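Local atomic coordinates of transcriptional regulator, putative (PDB entry 3BJN), a protein that probably represses allantoin and glyoxylate utilization operons as a DNA-binding IclR-family regulator, of which this chain is the C-terminal domain. Residues A14-E28 / R153-L165. Sequence-based numbering, arbitrary orientation.
Sequences AVEAVLSRLQKQTGE and RIILHVLQAARAL
Gln-25 lies across the imidazole of His-157, its CB over the centre of one face, 3.6 Å from the ring centroid, in a CH-pi contact. With CG anti to the carbonyl carbon (chi1 -75°), the extended glutamine chain carries its amide out past the ND1 side of the ring, the two planes 31° apart, and NE2 gives a weak bond to Gln-160 OE1. That oxygen also takes a nearly straight bond, in the ring plane, from His-157 ND1 (2.9 Å), which, with a water at NE2, helps fix the ring's rotation. The extended chain of Arg-153 brings its guanidinium to the last turn of helix 12-26, where Gln-25 O, somewhat out of the guanidinium plane, accepts from NH1 (2.9 Å) and weakly from NE. Thr-26 returns OG1 to Leu-22 O while its methyl packs against Ile-154 and His-157. Farther along, small Ala-161 lets the backbones approach; its CB meets Val-18 CG1 tightly at 3.4 Å and Leu-22 CD2 at 3.9 Å. Leu-165, the C-terminal residue, lays CD2 against Ala-14 and Val-18. Beneath, Leu-22 and Val-158 reach strand 133-143. Helices 12-26 and 144-163 thus pair antiparallel (165°) on one sheet face, as in the GAF-like fold of IclR C-terminal domains.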
# COMPACT_ATOMS: atom_id res chain seq x y z
N ALA A 14 -15.48 5.74 -6.12
CA ALA A 14 -15.56 4.43 -5.47
C ALA A 14 -14.41 4.29 -4.45
O ALA A 14 -14.60 3.80 -3.31
CB ALA A 14 -15.50 3.31 -6.51
N VAL A 15 -13.23 4.72 -4.88
CA VAL A 15 -12.06 4.73 -3.98
C VAL A 15 -12.32 5.57 -2.72
O VAL A 15 -12.05 5.13 -1.59
CB VAL A 15 -10.79 5.25 -4.71
CG1 VAL A 15 -9.66 5.49 -3.72
CG2 VAL A 15 -10.36 4.29 -5.81
N GLU A 16 -12.84 6.79 -2.91
CA GLU A 16 -13.14 7.65 -1.75
C GLU A 16 -14.10 7.00 -0.76
O GLU A 16 -13.89 7.09 0.45
CB GLU A 16 -13.65 9.03 -2.21
CG GLU A 16 -12.55 9.84 -2.86
CD GLU A 16 -13.01 11.16 -3.44
OE1 GLU A 16 -14.23 11.41 -3.51
OE2 GLU A 16 -12.13 11.94 -3.87
N ALA A 17 -15.14 6.35 -1.26
CA ALA A 17 -16.12 5.65 -0.41
C ALA A 17 -15.47 4.51 0.38
O ALA A 17 -15.72 4.37 1.57
CB ALA A 17 -17.28 5.13 -1.27
N VAL A 18 -14.63 3.72 -0.29
CA VAL A 18 -13.92 2.62 0.36
C VAL A 18 -12.96 3.14 1.45
O VAL A 18 -12.89 2.59 2.56
CB VAL A 18 -13.19 1.75 -0.70
CG1 VAL A 18 -12.07 0.97 -0.08
CG2 VAL A 18 -14.23 0.85 -1.44
N LEU A 19 -12.25 4.24 1.17
CA LEU A 19 -11.31 4.77 2.17
C LEU A 19 -12.03 5.39 3.36
O LEU A 19 -11.59 5.29 4.51
CB LEU A 19 -10.38 5.81 1.56
CG LEU A 19 -9.41 5.26 0.51
CD1 LEU A 19 -8.68 6.47 -0.08
CD2 LEU A 19 -8.42 4.25 1.12
N SER A 20 -13.15 6.05 3.08
CA SER A 20 -13.96 6.61 4.16
C SER A 20 -14.41 5.52 5.14
O SER A 20 -14.23 5.61 6.36
CB SER A 20 -15.17 7.30 3.56
OG SER A 20 -16.07 7.74 4.57
N ARG A 21 -14.98 4.44 4.59
CA ARG A 21 -15.41 3.32 5.44
C ARG A 21 -14.23 2.71 6.21
O ARG A 21 -14.34 2.39 7.39
CB ARG A 21 -16.09 2.24 4.59
CG ARG A 21 -16.55 1.07 5.45
CD ARG A 21 -17.42 0.11 4.65
NE ARG A 21 -16.59 -0.57 3.67
CZ ARG A 21 -16.86 -1.77 3.14
NH1 ARG A 21 -17.94 -2.45 3.52
NH2 ARG A 21 -16.04 -2.29 2.23
N LEU A 22 -13.11 2.52 5.50
CA LEU A 22 -11.95 1.86 6.09
C LEU A 22 -11.47 2.64 7.31
O LEU A 22 -11.18 2.05 8.36
CB LEU A 22 -10.85 1.79 5.04
CG LEU A 22 -9.55 1.18 5.53
CD1 LEU A 22 -9.71 -0.21 6.22
CD2 LEU A 22 -8.69 1.06 4.27
N GLN A 23 -11.40 3.98 7.20
CA GLN A 23 -11.01 4.77 8.38
C GLN A 23 -12.03 4.68 9.51
O GLN A 23 -11.66 4.63 10.68
CB GLN A 23 -10.78 6.23 8.02
CG GLN A 23 -10.53 7.13 9.24
CD GLN A 23 -10.14 8.54 8.79
OE1 GLN A 23 -10.87 9.19 8.04
NE2 GLN A 23 -9.01 9.02 9.26
N LYS A 24 -13.32 4.65 9.17
CA LYS A 24 -14.36 4.53 10.21
C LYS A 24 -14.40 3.13 10.88
O LYS A 24 -14.94 3.02 11.99
CB LYS A 24 -15.71 4.88 9.59
CG LYS A 24 -15.81 6.35 9.26
CD LYS A 24 -17.18 6.59 8.70
CE LYS A 24 -17.22 7.85 7.88
NZ LYS A 24 -18.65 8.05 7.48
N GLN A 25 -13.82 2.11 10.22
CA GLN A 25 -13.75 0.73 10.74
C GLN A 25 -12.51 0.53 11.61
O GLN A 25 -12.53 -0.27 12.56
CB GLN A 25 -13.68 -0.25 9.58
CG GLN A 25 -15.02 -0.45 8.85
CD GLN A 25 -14.85 -1.30 7.64
OE1 GLN A 25 -13.84 -1.22 6.94
NE2 GLN A 25 -15.84 -2.15 7.37
N THR A 26 -11.42 1.22 11.27
CA THR A 26 -10.15 1.01 11.96
C THR A 26 -9.72 2.13 12.88
O THR A 26 -8.81 1.94 13.72
CB THR A 26 -8.99 0.82 10.93
OG1 THR A 26 -8.90 2.00 10.11
CG2 THR A 26 -9.22 -0.39 10.03
N GLY A 27 -10.26 3.33 12.66
CA GLY A 27 -9.78 4.51 13.39
C GLY A 27 -8.38 4.90 12.96
O GLY A 27 -7.60 5.43 13.77
N GLU A 28 -8.04 4.62 11.71
CA GLU A 28 -6.70 4.96 11.18
C GLU A 28 -6.77 5.65 9.82
O GLU A 28 -7.78 5.54 9.09
CB GLU A 28 -5.87 3.67 11.01
CG GLU A 28 -5.70 2.84 12.29
CD GLU A 28 -4.91 3.53 13.42
OE1 GLU A 28 -4.25 4.58 13.21
OE2 GLU A 28 -4.95 3.00 14.56
N ARG A 153 -7.48 -7.02 12.87
CA ARG A 153 -8.58 -6.13 12.48
C ARG A 153 -8.20 -5.28 11.27
O ARG A 153 -8.96 -5.18 10.32
CB ARG A 153 -8.90 -5.21 13.67
CG ARG A 153 -9.84 -4.05 13.39
CD ARG A 153 -9.85 -3.16 14.62
NE ARG A 153 -10.87 -2.09 14.59
CZ ARG A 153 -11.00 -1.18 15.54
NH1 ARG A 153 -11.98 -0.28 15.45
NH2 ARG A 153 -10.17 -1.16 16.58
N ILE A 154 -7.03 -4.66 11.31
CA ILE A 154 -6.59 -3.83 10.18
C ILE A 154 -6.39 -4.66 8.92
O ILE A 154 -6.85 -4.28 7.85
CB ILE A 154 -5.35 -3.02 10.56
CG1 ILE A 154 -5.75 -2.03 11.68
CG2 ILE A 154 -4.79 -2.30 9.31
CD1 ILE A 154 -4.53 -1.39 12.39
N ILE A 155 -5.70 -5.79 9.05
CA ILE A 155 -5.52 -6.70 7.88
C ILE A 155 -6.88 -7.04 7.23
O ILE A 155 -7.07 -6.88 6.03
CB ILE A 155 -4.78 -7.97 8.33
CG1 ILE A 155 -3.33 -7.62 8.69
CG2 ILE A 155 -4.89 -9.10 7.25
CD1 ILE A 155 -2.61 -8.75 9.44
N LEU A 156 -7.84 -7.50 8.03
CA LEU A 156 -9.13 -7.90 7.45
C LEU A 156 -9.83 -6.72 6.77
O LEU A 156 -10.34 -6.85 5.65
CB LEU A 156 -10.03 -8.58 8.50
CG LEU A 156 -9.51 -9.96 8.90
CD1 LEU A 156 -10.36 -10.44 10.07
CD2 LEU A 156 -9.51 -11.01 7.75
N HIS A 157 -9.82 -5.54 7.40
CA HIS A 157 -10.50 -4.40 6.80
C HIS A 157 -9.79 -3.88 5.54
O HIS A 157 -10.44 -3.44 4.58
CB HIS A 157 -10.66 -3.26 7.83
CG HIS A 157 -11.75 -3.50 8.83
ND1 HIS A 157 -13.03 -3.91 8.48
CD2 HIS A 157 -11.76 -3.33 10.18
CE1 HIS A 157 -13.77 -4.00 9.59
NE2 HIS A 157 -13.03 -3.62 10.62
N VAL A 158 -8.47 -3.98 5.52
CA VAL A 158 -7.69 -3.57 4.34
C VAL A 158 -7.96 -4.52 3.17
O VAL A 158 -8.21 -4.09 2.04
CB VAL A 158 -6.18 -3.48 4.71
CG1 VAL A 158 -5.27 -3.47 3.46
CG2 VAL A 158 -5.94 -2.24 5.56
N LEU A 159 -7.94 -5.83 3.45
CA LEU A 159 -8.32 -6.81 2.44
C LEU A 159 -9.75 -6.53 1.91
O LEU A 159 -10.00 -6.55 0.71
CB LEU A 159 -8.22 -8.21 3.03
CG LEU A 159 -6.80 -8.76 3.19
CD1 LEU A 159 -6.77 -9.96 4.13
CD2 LEU A 159 -6.20 -9.12 1.79
N GLN A 160 -10.66 -6.26 2.83
CA GLN A 160 -12.06 -5.99 2.52
C GLN A 160 -12.19 -4.76 1.60
O GLN A 160 -12.92 -4.79 0.62
CB GLN A 160 -12.80 -5.76 3.85
CG GLN A 160 -14.25 -5.43 3.71
CD GLN A 160 -14.91 -5.21 5.06
OE1 GLN A 160 -14.24 -4.90 6.05
NE2 GLN A 160 -16.23 -5.35 5.09
N ALA A 161 -11.44 -3.71 1.94
CA ALA A 161 -11.43 -2.48 1.14
C ALA A 161 -10.93 -2.72 -0.28
O ALA A 161 -11.57 -2.32 -1.24
CB ALA A 161 -10.57 -1.40 1.84
N ALA A 162 -9.79 -3.39 -0.40
CA ALA A 162 -9.18 -3.67 -1.70
C ALA A 162 -10.09 -4.56 -2.57
O ALA A 162 -10.25 -4.32 -3.78
CB ALA A 162 -7.84 -4.33 -1.48
N ARG A 163 -10.69 -5.58 -1.95
CA ARG A 163 -11.58 -6.48 -2.70
C ARG A 163 -12.83 -5.76 -3.24
O ARG A 163 -13.41 -6.17 -4.25
CB ARG A 163 -11.95 -7.66 -1.82
CG ARG A 163 -12.77 -8.73 -2.51
CD ARG A 163 -12.58 -10.05 -1.83
NE ARG A 163 -13.27 -11.12 -2.55
CZ ARG A 163 -13.29 -12.39 -2.14
NH1 ARG A 163 -12.63 -12.74 -1.05
NH2 ARG A 163 -13.93 -13.30 -2.84
N ALA A 164 -13.24 -4.70 -2.56
CA ALA A 164 -14.43 -3.95 -2.92
C ALA A 164 -14.20 -3.07 -4.15
O ALA A 164 -15.17 -2.58 -4.73
CB ALA A 164 -14.89 -3.11 -1.77
N LEU A 165 -12.93 -2.93 -4.54
CA LEU A 165 -12.53 -2.14 -5.71
C LEU A 165 -12.04 -3.00 -6.89
O LEU A 165 -11.85 -2.46 -7.99
CB LEU A 165 -11.41 -1.16 -5.32
CG LEU A 165 -11.75 -0.02 -4.37
CD1 LEU A 165 -10.44 0.69 -3.91
CD2 LEU A 165 -12.73 0.97 -4.99
OXT LEU A 165 -11.80 -4.21 -6.81
O HOH W 1 -19.10 -5.39 3.37
O HOH W 2 -13.27 -3.32 13.36
O HOH W 3 -12.94 -1.91 4.50